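Local coordinates for PTS system, IIA component (Enterococcus faecalis, PDB 3BED), which probably serves as the IIA phosphotransfer subunit of a mannose/sorbose-type sugar phosphotransferase system, at residues 17-20 and 21-24. Residues are numbered along the deposited sequence; the frame is centred on the assembly and turned at random.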
loop_
_atom_site.group_PDB
_atom_site.type_symbol
_atom_site.label_atom_id
_atom_site.label_comp_id
_atom_site.label_asym_id
_atom_site.label_seq_id
_atom_site.Cartn_x
_atom_site.Cartn_y
_atom_site.Cartn_z
ATOM N N ALA A 17 -3.309 6.520 -3.239
ATOM C CA ALA A 17 -2.529 6.347 -4.481
ATOM C C ALA A 17 -1.638 7.570 -4.666
ATOM O O ALA A 17 -0.466 7.447 -5.025
ATOM C CB ALA A 17 -3.436 6.186 -5.699
ATOM N N GLU A 18 -2.208 8.760 -4.453
ATOM C CA GLU A 18 -1.463 10.007 -4.597
ATOM C C GLU A 18 -0.179 9.960 -3.772
ATOM O O GLU A 18 0.898 10.265 -4.260
ATOM C CB GLU A 18 -2.331 11.158 -4.105
ATOM C CG GLU A 18 -1.686 12.491 -4.154
ATOM C CD GLU A 18 -2.730 13.575 -4.107
ATOM O OE1 GLU A 18 -3.272 13.823 -3.013
ATOM O OE2 GLU A 18 -3.020 14.165 -5.163
ATOM N N GLU A 19 -0.314 9.587 -2.494
ATOM C CA GLU A 19 0.865 9.593 -1.633
ATOM C C GLU A 19 1.794 8.421 -1.922
ATOM O O GLU A 19 2.979 8.505 -1.651
ATOM C CB GLU A 19 0.459 9.602 -0.135
ATOM C CG GLU A 19 -0.280 10.897 0.249
ATOM C CD GLU A 19 0.604 12.141 0.139
ATOM O OE1 GLU A 19 1.859 12.019 -0.008
ATOM O OE2 GLU A 19 0.028 13.260 0.169
ATOM N N THR A 20 1.240 7.327 -2.444
ATOM C CA THR A 20 2.091 6.215 -2.877
ATOM C C THR A 20 3.034 6.685 -3.993
ATOM O O THR A 20 4.240 6.365 -3.959
ATOM C CB THR A 20 1.257 5.007 -3.323
ATOM O OG1 THR A 20 0.415 4.601 -2.237
ATOM C CG2 THR A 20 2.163 3.833 -3.656
ATOM N N LEU A 21 2.492 7.416 -4.978
ATOM C CA LEU A 21 3.353 7.974 -6.025
ATOM C C LEU A 21 4.413 8.924 -5.441
ATOM O O LEU A 21 5.570 8.855 -5.809
ATOM C CB LEU A 21 2.522 8.694 -7.100
ATOM C CG LEU A 21 3.334 9.291 -8.251
ATOM C CD1 LEU A 21 4.141 8.227 -8.985
ATOM C CD2 LEU A 21 2.425 10.084 -9.213
ATOM N N ALA A 22 3.993 9.817 -4.546
ATOM C CA ALA A 22 4.941 10.788 -3.937
ATOM C C ALA A 22 6.076 10.062 -3.240
ATOM O O ALA A 22 7.237 10.394 -3.439
ATOM C CB ALA A 22 4.217 11.700 -2.969
ATOM N N SER A 23 5.737 9.044 -2.475
ATOM C CA SER A 23 6.749 8.227 -1.786
ATOM C C SER A 23 7.677 7.507 -2.782
ATOM O O SER A 23 8.888 7.400 -2.584
ATOM C CB SER A 23 6.060 7.231 -0.859
ATOM O OG SER A 23 5.389 7.928 0.197
ATOM N N THR A 24 7.089 6.964 -3.849
ATOM C CA THR A 24 7.866 6.307 -4.909
ATOM C C THR A 24 8.871 7.276 -5.508
ATOM O O THR A 24 10.003 6.919 -5.754
ATOM C CB THR A 24 6.919 5.793 -6.042
ATOM O OG1 THR A 24 6.024 4.826 -5.492
ATOM C CG2 THR A 24 7.703 5.155 -7.171
HETATM O O HOH W 1 4.040 10.507 0.575
#
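Four successive i to i+4 bonds, L21 N to A17 O, A22 N to E18 O, S23 N to E19 O and T24 N to T20 O, all close to straight, make these two turns regular alpha-helix. The last carbonyl takes a second donor: in the conformer modelled here, the hydroxyl of T24 gives its hydrogen to T20 O, with OG1 2.8 Å from that oxygen. It arrives 37° out of the carbonyl plane, on the opposite face from T24 N, so in this conformer T20 O is gripped from both faces. The torsion of T24 (chi1 -62°) turns OG1 back beside its own backbone N, and the T24 side chain packs on A100 and A104 of helix 97-105. One turn earlier, T20 OG1 bonds M16 O.

Helix 16-28 is the crossover of the beta-alpha-beta unit running from strand 7-13 to strand 35-39 in the parallel sheet, and L21 lies against L10 and I36 of those strands. On the side facing the second subunit, a water bridges E19 and S23. It donates to E19 OE1 at 2.7 Å and to S23 OG at 2.9 Å. In E19 the bend at chi2 (-65°) folds the chain over so that OE1 points forward along the helix, toward A22 CB at 3.8 Å and the water; OE2 forms a salt bridge with R15. S23 OG is also hydrogen-bonded to H13 O of the second subunit.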